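Local coordinates for tailspike protein (Siphovirus 9NA, PDB 3RIQ) that probably recognises Salmonella lipopolysaccharide as the phage's receptor and cleaves its O-antigen as an endorhamnosidase, working as a trimer, at residues A[167-178]-A[190-198]; A[469-477]-A[485-493]. All blocks are in the same frame, centred on the assembly; numbering follows the deposited sequence. Where two conformers were deposited one is given.

Contact 1 (A[167-178]-A[190-198])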
loop_
_atom_site.group_PDB
_atom_site.type_symbol
_atom_site.label_atom_id
_atom_site.label_comp_id
_atom_site.label_asym_id
_atom_site.label_seq_id
_atom_site.Cartn_x
_atom_site.Cartn_y
_atom_site.Cartn_z
ATOM N N GLY A 167 -9.391 29.683 -8.194
ATOM C CA GLY A 167 -8.412 28.671 -8.582
ATOM C C GLY A 167 -7.188 29.258 -9.216
ATOM O O GLY A 167 -7.051 30.492 -9.311
ATOM N N TYR A 168 -6.323 28.369 -9.685
ATOM C CA TYR A 168 -4.990 28.718 -10.149
ATOM C C TYR A 168 -4.757 28.095 -11.504
ATOM O O TYR A 168 -4.876 26.860 -11.682
ATOM C CB TYR A 168 -3.901 28.240 -9.160
ATOM C CG TYR A 168 -4.063 28.918 -7.812
ATOM C CD1 TYR A 168 -3.336 30.070 -7.492
ATOM C CD2 TYR A 168 -4.968 28.418 -6.861
ATOM C CE1 TYR A 168 -3.515 30.700 -6.270
ATOM C CE2 TYR A 168 -5.156 29.042 -5.646
ATOM C CZ TYR A 168 -4.438 30.191 -5.355
ATOM O OH TYR A 168 -4.596 30.804 -4.136
ATOM N N LEU A 169 -4.383 28.954 -12.455
ATOM C CA LEU A 169 -4.117 28.524 -13.852
ATOM C C LEU A 169 -2.661 28.863 -14.200
ATOM O O LEU A 169 -2.289 30.045 -14.170
ATOM C CB LEU A 169 -5.108 29.215 -14.791
ATOM C CG LEU A 169 -4.847 29.095 -16.301
ATOM C CD1 LEU A 169 -4.966 27.664 -16.730
ATOM C CD2 LEU A 169 -5.893 29.917 -16.980
ATOM N N PHE A 170 -1.865 27.860 -14.546
ATOM C CA PHE A 170 -0.460 28.062 -14.922
ATOM C C PHE A 170 -0.379 27.812 -16.412
ATOM O O PHE A 170 -0.616 26.670 -16.879
ATOM C CB PHE A 170 0.449 27.087 -14.146
ATOM C CG PHE A 170 0.453 27.355 -12.685
ATOM C CD1 PHE A 170 1.327 28.310 -12.164
ATOM C CD2 PHE A 170 -0.423 26.683 -11.821
ATOM C CE1 PHE A 170 1.343 28.603 -10.768
ATOM C CE2 PHE A 170 -0.413 26.960 -10.436
ATOM C CZ PHE A 170 0.442 27.944 -9.917
ATOM N N THR A 171 -0.038 28.863 -17.146
ATOM C CA THR A 171 -0.004 28.832 -18.628
ATOM C C THR A 171 1.435 28.847 -19.109
ATOM O O THR A 171 2.159 29.793 -18.814
ATOM C CB THR A 171 -0.816 30.000 -19.210
ATOM O OG1 THR A 171 -2.180 29.848 -18.790
ATOM C CG2 THR A 171 -0.768 30.039 -20.761
ATOM N N LEU A 172 1.835 27.821 -19.869
ATOM C CA LEU A 172 3.221 27.710 -20.403
ATOM C C LEU A 172 4.279 27.764 -19.286
ATOM O O LEU A 172 5.345 28.410 -19.437
ATOM C CB LEU A 172 3.539 28.747 -21.515
ATOM C CG LEU A 172 2.751 28.573 -22.826
ATOM C CD1 LEU A 172 3.154 29.695 -23.802
ATOM C CD2 LEU A 172 3.050 27.220 -23.471
ATOM N N CYS A 173 3.983 27.098 -18.166
ATOM C CA CYS A 173 4.900 27.037 -17.060
ATOM C C CYS A 173 5.591 25.691 -16.992
ATOM O O CYS A 173 5.070 24.682 -17.507
ATOM C CB CYS A 173 4.163 27.285 -15.722
ATOM S SG CYS A 173 3.514 29.011 -15.561
ATOM N N ASN A 174 6.724 25.657 -16.290
ATOM C CA ASN A 174 7.437 24.392 -16.019
ATOM C C ASN A 174 7.966 24.431 -14.591
ATOM O O ASN A 174 8.227 25.515 -14.034
ATOM C CB ASN A 174 8.627 24.204 -16.961
ATOM C CG ASN A 174 8.216 24.135 -18.408
ATOM O OD1 ASN A 174 7.762 23.089 -18.897
ATOM N ND2 ASN A 174 8.365 25.274 -19.113
ATOM N N HIS A 175 8.122 23.247 -14.008
ATOM C CA HIS A 175 8.648 23.111 -12.648
ATOM C C HIS A 175 7.896 23.987 -11.663
ATOM O O HIS A 175 8.502 24.617 -10.766
ATOM C CB HIS A 175 10.167 23.291 -12.622
ATOM C CG HIS A 175 10.881 22.226 -13.401
ATOM N ND1 HIS A 175 11.064 20.949 -12.912
ATOM C CD2 HIS A 175 11.360 22.223 -14.665
ATOM C CE1 HIS A 175 11.670 20.214 -13.830
ATOM N NE2 HIS A 175 11.851 20.964 -14.907
ATOM N N ILE A 176 6.570 24.028 -11.824
ATOM C CA ILE A 176 5.719 24.620 -10.784
ATOM C C ILE A 176 5.449 23.543 -9.729
ATOM O O ILE A 176 4.965 22.449 -10.044
ATOM C CB ILE A 176 4.367 25.113 -11.373
ATOM C CG1 ILE A 176 4.615 26.097 -12.547
ATOM C CG2 ILE A 176 3.510 25.700 -10.262
ATOM C CD1 ILE A 176 5.364 27.358 -12.175
ATOM N N LEU A 177 5.760 23.851 -8.469
ATOM C CA LEU A 177 5.397 22.948 -7.358
ATOM C C LEU A 177 4.352 23.613 -6.507
ATOM O O LEU A 177 4.601 24.708 -5.992
ATOM C CB LEU A 177 6.649 22.654 -6.498
ATOM C CG LEU A 177 6.376 21.915 -5.178
ATOM C CD1 LEU A 177 5.766 20.486 -5.420
ATOM C CD2 LEU A 177 7.702 21.796 -4.409
ATOM N N VAL A 178 3.174 22.985 -6.383
ATOM C CA VAL A 178 2.119 23.482 -5.504
ATOM C C VAL A 178 1.997 22.554 -4.307
ATOM O O VAL A 178 1.611 21.378 -4.464
ATOM C CB VAL A 178 0.756 23.582 -6.227
ATOM C CG1 VAL A 178 -0.286 24.246 -5.314
ATOM C CG2 VAL A 178 0.907 24.323 -7.540
ATOM N N GLY A 190 -9.328 23.032 -10.039
ATOM C CA GLY A 190 -8.619 23.737 -8.940
ATOM C C GLY A 190 -7.246 24.267 -9.341
ATOM O O GLY A 190 -6.964 25.480 -9.217
ATOM N N ILE A 191 -6.398 23.369 -9.839
ATOM C CA ILE A 191 -5.085 23.748 -10.333
ATOM C C ILE A 191 -4.962 23.211 -11.734
ATOM O O ILE A 191 -5.170 21.998 -11.945
ATOM C CB ILE A 191 -3.952 23.105 -9.484
ATOM C CG1 ILE A 191 -4.048 23.487 -7.992
ATOM C CG2 ILE A 191 -2.574 23.469 -10.090
ATOM C CD1 ILE A 191 -3.827 24.834 -7.683
ATOM N N THR A 192 -4.595 24.055 -12.690
ATOM C CA THR A 192 -4.453 23.603 -14.076
ATOM C C THR A 192 -3.081 23.944 -14.607
ATOM O O THR A 192 -2.633 25.084 -14.464
ATOM C CB THR A 192 -5.493 24.311 -15.005
ATOM O OG1 THR A 192 -6.820 24.061 -14.558
ATOM C CG2 THR A 192 -5.339 23.869 -16.478
ATOM N N PHE A 193 -2.425 22.977 -15.257
ATOM C CA PHE A 193 -1.152 23.233 -15.949
ATOM C C PHE A 193 -1.442 23.197 -17.441
ATOM O O PHE A 193 -1.650 22.113 -18.033
ATOM C CB PHE A 193 -0.078 22.227 -15.533
ATOM C CG PHE A 193 0.152 22.190 -14.057
ATOM C CD1 PHE A 193 0.781 23.274 -13.425
ATOM C CD2 PHE A 193 -0.267 21.087 -13.290
ATOM C CE1 PHE A 193 1.007 23.281 -12.051
ATOM C CE2 PHE A 193 -0.021 21.075 -11.893
ATOM C CZ PHE A 193 0.613 22.172 -11.290
ATOM N N GLU A 194 -1.549 24.392 -18.043
ATOM C CA GLU A 194 -2.036 24.549 -19.420
ATOM C C GLU A 194 -0.866 24.822 -20.358
ATOM O O GLU A 194 -0.352 25.950 -20.370
ATOM C CB GLU A 194 -3.006 25.736 -19.441
ATOM C CG GLU A 194 -3.616 26.036 -20.793
ATOM C CD GLU A 194 -4.380 27.337 -20.773
ATOM O OE1 GLU A 194 -3.885 28.321 -20.260
ATOM O OE2 GLU A 194 -5.501 27.392 -21.272
ATOM N N ASN A 195 -0.433 23.811 -21.132
ATOM C CA ASN A 195 0.768 23.953 -21.977
ATOM C C ASN A 195 0.547 23.721 -23.471
ATOM O O ASN A 195 1.492 23.519 -24.211
ATOM C CB ASN A 195 1.919 23.070 -21.448
ATOM C CG ASN A 195 2.399 23.507 -20.068
ATOM O OD1 ASN A 195 1.744 23.245 -19.078
ATOM N ND2 ASN A 195 3.498 24.208 -20.014
ATOM N N HIS A 196 -0.690 23.809 -23.944
ATOM C CA HIS A 196 -0.918 23.514 -25.359
ATOM C C HIS A 196 -0.626 24.672 -26.331
ATOM O O HIS A 196 -0.724 24.470 -27.526
ATOM C CB HIS A 196 -2.361 23.076 -25.582
ATOM C CG HIS A 196 -3.321 24.195 -25.347
ATOM N ND1 HIS A 196 -3.481 24.775 -24.106
ATOM C CD2 HIS A 196 -4.121 24.878 -26.196
ATOM C CE1 HIS A 196 -4.348 25.766 -24.202
ATOM N NE2 HIS A 196 -4.761 25.843 -25.462
ATOM N N HIS A 197 -0.285 25.859 -25.834
ATOM C CA HIS A 197 -0.055 26.995 -26.735
ATOM C C HIS A 197 1.194 26.852 -27.581
ATOM O O HIS A 197 1.353 27.579 -28.541
ATOM C CB HIS A 197 -0.039 28.355 -26.017
ATOM C CG HIS A 197 -1.358 28.759 -25.428
ATOM N ND1 HIS A 197 -1.463 29.333 -24.183
ATOM C CD2 HIS A 197 -2.608 28.745 -25.936
ATOM C CE1 HIS A 197 -2.730 29.611 -23.927
ATOM N NE2 HIS A 197 -3.447 29.271 -24.984
ATOM N N THR A 198 2.107 25.953 -27.230
ATOM C CA THR A 198 3.258 25.682 -28.121
ATOM C C THR A 198 3.454 24.188 -28.321
ATOM O O THR A 198 2.809 23.409 -27.626
ATOM C CB THR A 198 4.599 26.312 -27.645
ATOM O OG1 THR A 198 5.223 25.499 -26.643
ATOM C CG2 THR A 198 4.396 27.729 -27.113
HETATM O O HOH W 1 -7.309 25.993 -12.623
HETATM O O HOH W 2 1.761 25.444 -17.302
#
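Two successive coils of the right-handed beta-helix meet where the parallel strands 167-171 and 192-194 run side by side, their axes 4.8 Å apart at closest approach. The register is regular: Tyr168 faces Ile191, Leu169 faces Thr192, Phe170 faces Phe193 and Thr171 faces Glu194. Backbone bonds alternate between the strands, from Tyr168 N to Gly190 O at one end to Leu172 N to Glu194 O at the other; the shortest joins Glu194 N to Phe170 O at 2.7 Å.

Tyr168, Phe170, Ile191 and Phe193 share the inward face. Phe170 and Phe193 point the same way with planes only 26° apart, yet their centroids are 5.6 Å apart, so the rings are slid past each other and barely overlap; the touch is Phe170 CD2 on Phe193 CE1 at 3.7 Å. Ile176, past the corner at His175, lays CG2 over one face of the Phe170 ring and also touches Phe193 CE1. These are the aligned rows of side chains of a beta-helix interior; Phe158 meets Phe170 edge-to-face.

On the opposite face of the sheet, with Leu169, Thr171 and Thr192, Glu194 has CG anti to its backbone nitrogen (chi1 -180°) and extends alongside Thr171, whose OG1 donates to Glu194 OE1 at 2.7 Å. Arg149 on strand 146-151 bonds to that hydroxyl and forms a salt bridge with the same carboxylate oxygen, so three coils share one polar group.

In the loop that follows Thr171, a water accepts from Cys173 N and lies in hydrogen-bonding contact with Phe170 O and Asn195 OD1, an oxygen that Asn225 ND2 also bonds. The other arm of the Asn195 amide, ND2, reaches Cys173 O at 3.0 Å, with that oxygen 13° out of the amide plane.

Contact 2 (A[469-477]-A[485-493])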
loop_
_atom_site.group_PDB
_atom_site.type_symbol
_atom_site.label_atom_id
_atom_site.label_comp_id
_atom_site.label_asym_id
_atom_site.label_seq_id
_atom_site.Cartn_x
_atom_site.Cartn_y
_atom_site.Cartn_z
ATOM N N GLU A 469 -20.099 -36.309 13.081
ATOM C CA GLU A 469 -20.468 -35.904 11.745
ATOM C C GLU A 469 -20.736 -37.104 10.819
ATOM O O GLU A 469 -20.128 -38.192 10.974
ATOM C CB GLU A 469 -19.338 -35.071 11.143
ATOM C CG GLU A 469 -18.986 -33.802 11.944
ATOM C CD GLU A 469 -17.916 -33.996 13.040
ATOM O OE1 GLU A 469 -17.477 -35.149 13.352
ATOM O OE2 GLU A 469 -17.518 -32.953 13.594
ATOM N N ALA A 470 -21.665 -36.911 9.881
ATOM C CA ALA A 470 -21.913 -37.881 8.810
ATOM C C ALA A 470 -21.976 -37.128 7.490
ATOM O O ALA A 470 -22.527 -36.017 7.415
ATOM C CB ALA A 470 -23.202 -38.657 9.027
ATOM N N SER A 471 -21.410 -37.744 6.450
ATOM C CA SER A 471 -21.372 -37.139 5.129
ATOM C C SER A 471 -21.485 -38.149 3.984
ATOM O O SER A 471 -21.253 -39.365 4.154
ATOM C CB SER A 471 -20.065 -36.339 4.936
ATOM O OG SER A 471 -18.961 -37.230 4.743
ATOM N N ILE A 472 -21.794 -37.602 2.809
ATOM C CA ILE A 472 -21.706 -38.326 1.548
ATOM C C ILE A 472 -20.687 -37.590 0.673
ATOM O O ILE A 472 -20.676 -36.349 0.643
ATOM C CB ILE A 472 -23.077 -38.385 0.832
ATOM C CG1 ILE A 472 -24.141 -39.009 1.740
ATOM C CG2 ILE A 472 -22.965 -39.199 -0.447
ATOM C CD1 ILE A 472 -25.572 -38.850 1.173
ATOM N N VAL A 473 -19.781 -38.339 0.026
ATOM C CA VAL A 473 -18.829 -37.751 -0.938
ATOM C C VAL A 473 -19.293 -38.128 -2.350
ATOM O O VAL A 473 -19.724 -39.271 -2.579
ATOM C CB VAL A 473 -17.427 -38.281 -0.619
ATOM C CG1 VAL A 473 -16.398 -38.021 -1.774
ATOM C CG2 VAL A 473 -16.946 -37.677 0.711
ATOM N N LYS A 474 -19.212 -37.202 -3.291
ATOM C CA LYS A 474 -19.692 -37.430 -4.647
ATOM C C LYS A 474 -18.685 -36.886 -5.633
ATOM O O LYS A 474 -18.006 -35.873 -5.342
ATOM C CB LYS A 474 -21.034 -36.734 -4.901
ATOM C CG LYS A 474 -22.078 -36.982 -3.847
ATOM C CD LYS A 474 -23.245 -36.025 -4.043
ATOM C CE LYS A 474 -24.261 -36.234 -2.950
ATOM N NZ LYS A 474 -25.435 -35.305 -3.032
ATOM N N LEU A 475 -18.607 -37.500 -6.810
ATOM C CA LEU A 475 -17.742 -37.008 -7.887
ATOM C C LEU A 475 -18.401 -37.343 -9.214
ATOM O O LEU A 475 -18.806 -38.502 -9.420
ATOM C CB LEU A 475 -16.344 -37.648 -7.807
ATOM C CG LEU A 475 -15.328 -37.311 -8.914
ATOM C CD1 LEU A 475 -15.028 -35.793 -8.965
ATOM C CD2 LEU A 475 -14.010 -38.137 -8.772
ATOM N N SER A 476 -18.553 -36.354 -10.103
ATOM C CA SER A 476 -19.294 -36.597 -11.355
ATOM C C SER A 476 -18.705 -35.848 -12.546
ATOM O O SER A 476 -18.087 -34.772 -12.387
ATOM C CB SER A 476 -20.796 -36.225 -11.210
ATOM O OG SER A 476 -20.918 -34.802 -11.011
ATOM N N ALA A 477 -18.872 -36.453 -13.713
ATOM C CA ALA A 477 -18.576 -35.841 -15.009
ATOM C C ALA A 477 -19.856 -35.212 -15.584
ATOM O O ALA A 477 -20.852 -35.064 -14.870
ATOM C CB ALA A 477 -18.013 -36.906 -15.992
ATOM N N GLY A 485 -22.282 -40.205 -14.544
ATOM C CA GLY A 485 -21.150 -41.016 -14.099
ATOM C C GLY A 485 -20.753 -40.750 -12.658
ATOM O O GLY A 485 -19.577 -40.620 -12.351
ATOM N N GLU A 486 -21.737 -40.629 -11.774
ATOM C CA GLU A 486 -21.460 -40.142 -10.441
ATOM C C GLU A 486 -21.078 -41.259 -9.513
ATOM O O GLU A 486 -21.862 -42.200 -9.301
ATOM C CB GLU A 486 -22.661 -39.374 -9.872
ATOM C CG GLU A 486 -22.421 -38.825 -8.465
ATOM C CD GLU A 486 -23.322 -37.654 -8.135
ATOM O OE1 GLU A 486 -23.490 -36.781 -9.008
ATOM O OE2 GLU A 486 -23.865 -37.606 -7.000
ATOM N N LEU A 487 -19.859 -41.190 -8.987
ATOM C CA LEU A 487 -19.526 -42.057 -7.877
ATOM C C LEU A 487 -19.953 -41.410 -6.593
ATOM O O LEU A 487 -19.886 -40.171 -6.468
ATOM C CB LEU A 487 -18.051 -42.431 -7.873
ATOM C CG LEU A 487 -16.975 -41.604 -7.230
ATOM C CD1 LEU A 487 -17.034 -41.575 -5.710
ATOM C CD2 LEU A 487 -15.602 -42.104 -7.667
ATOM N N GLN A 488 -20.357 -42.230 -5.630
ATOM C CA GLN A 488 -20.610 -41.716 -4.291
ATOM C C GLN A 488 -19.959 -42.604 -3.254
ATOM O O GLN A 488 -19.735 -43.805 -3.500
ATOM C CB GLN A 488 -22.120 -41.623 -4.010
ATOM C CG GLN A 488 -22.919 -40.894 -5.106
ATOM C CD GLN A 488 -24.369 -40.649 -4.714
ATOM O OE1 GLN A 488 -24.948 -41.391 -3.909
ATOM N NE2 GLN A 488 -24.948 -39.573 -5.242
ATOM N N LEU A 489 -19.653 -42.025 -2.089
ATOM C CA LEU A 489 -19.179 -42.797 -0.933
ATOM C C LEU A 489 -20.061 -42.509 0.273
ATOM O O LEU A 489 -20.375 -41.343 0.560
ATOM C CB LEU A 489 -17.729 -42.459 -0.563
ATOM C CG LEU A 489 -16.605 -42.725 -1.571
ATOM C CD1 LEU A 489 -16.368 -44.207 -1.833
ATOM C CD2 LEU A 489 -16.869 -42.008 -2.852
ATOM N N ASN A 490 -20.464 -43.584 0.965
ATOM C CA ASN A 490 -21.226 -43.510 2.219
ATOM C C ASN A 490 -22.681 -43.010 2.081
ATOM O O ASN A 490 -23.217 -42.398 3.011
ATOM C CB ASN A 490 -20.448 -42.714 3.302
ATOM C CG ASN A 490 -20.974 -42.982 4.713
ATOM O OD1 ASN A 490 -21.304 -44.149 5.040
ATOM N ND2 ASN A 490 -21.084 -41.926 5.538
ATOM N N ARG A 491 -23.342 -43.280 0.949
ATOM C CA ARG A 491 -24.753 -42.888 0.861
ATOM C C ARG A 491 -25.553 -43.601 1.961
ATOM O O ARG A 491 -25.458 -44.822 2.117
ATOM C CB ARG A 491 -25.366 -43.168 -0.519
ATOM C CG ARG A 491 -26.866 -42.805 -0.559
ATOM C CD ARG A 491 -27.410 -42.874 -1.973
ATOM N NE ARG A 491 -28.870 -42.770 -1.998
ATOM C CZ ARG A 491 -29.600 -41.653 -1.989
ATOM N NH1 ARG A 491 -29.047 -40.431 -1.966
ATOM N NH2 ARG A 491 -30.928 -41.780 -1.991
ATOM N N LEU A 492 -26.340 -42.813 2.691
ATOM C CA LEU A 492 -27.180 -43.294 3.804
ATOM C C LEU A 492 -26.428 -43.976 4.953
ATOM O O LEU A 492 -27.006 -44.704 5.768
ATOM C CB LEU A 492 -28.367 -44.151 3.305
ATOM C CG LEU A 492 -29.485 -43.261 2.735
ATOM C CD1 LEU A 492 -30.540 -44.093 2.042
ATOM C CD2 LEU A 492 -30.126 -42.340 3.803
ATOM N N GLY A 493 -25.127 -43.728 5.022
ATOM C CA GLY A 493 -24.327 -44.210 6.130
ATOM C C GLY A 493 -23.898 -45.664 6.001
ATOM O O GLY A 493 -23.417 -46.239 6.980
HETATM O O HOH W 3 -22.369 -34.322 -8.831
#
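The antiparallel hairpin of strands 470-479 and 482-489 is joined by paired backbone bonds at Val473-Leu489 and Leu475-Leu487. Each of these four residues both gives and receives across the gap: Val473 N meets Leu489 O, Leu489 N returns to Val473 O at 2.8 Å, and the Leu475-Leu487 pair repeats the exchange. Between them sits the non-hydrogen-bonded pair Lys474-Gln488, where the CA atoms draw in to 4.4 Å.

Beyond Leu489 a side chain takes over from the backbone. Asn490, at positive phi, has CG anti to its backbone nitrogen (chi1 -162°), and ND2 donates to Ser471 O at 2.9 Å, lying in the plane of that carbonyl. Asn490 OD1 is satisfied by Lys495 N.

On the face of Lys474 and Gln488, the Glu486 carboxylate serves two partners. Its OE2 receives Gln488 NE2 at 2.9 Å on the anti side, with an N-H...O angle of 165°; the second proton of that amide can serve Glu512 of the third subunit. OE1 accepts a hydrogen bond from a water 2.7 Å away, which also bonds Ser476 OG, a hydroxyl further engaged by Arg483. Lys474 runs its aliphatic chain past Glu486 OE2, CD lying 3.4 Å from that oxygen, but its NZ stays 4.8 Å from Glu486 OE2, and makes a long, weak ion pair with Asp460.

Val473, Leu475, Leu487 and Leu489 form the other face, with Leu475 CB against Leu487 CG at 4.0 Å; here Leu475 packs on Val473 of the second subunit and Leu487 on Met497 of the same neighbour. Strands 455-461 and 497-500 flank the hairpin within the five-stranded antiparallel sheet.

Contact 1 and contact 2 lie on opposite sides of the chain's centre, their nearest atoms about 58 Å apart, and share no strand. Both are largely buried, but by different means. In contact 1 the parallel coils of one chain enclose an aromatic and aliphatic interior, and the second subunit packs only on His175 and Leu177. In contact 2, an antiparallel hairpin, the third subunit comes within reach of 12 residues and the second of five. The polar chemistry follows: in contact 1 Glu194 is paired with Arg149 of a neighbouring coil, whereas contact 2 also takes partners such as Ser454 and Glu512 from the third subunit.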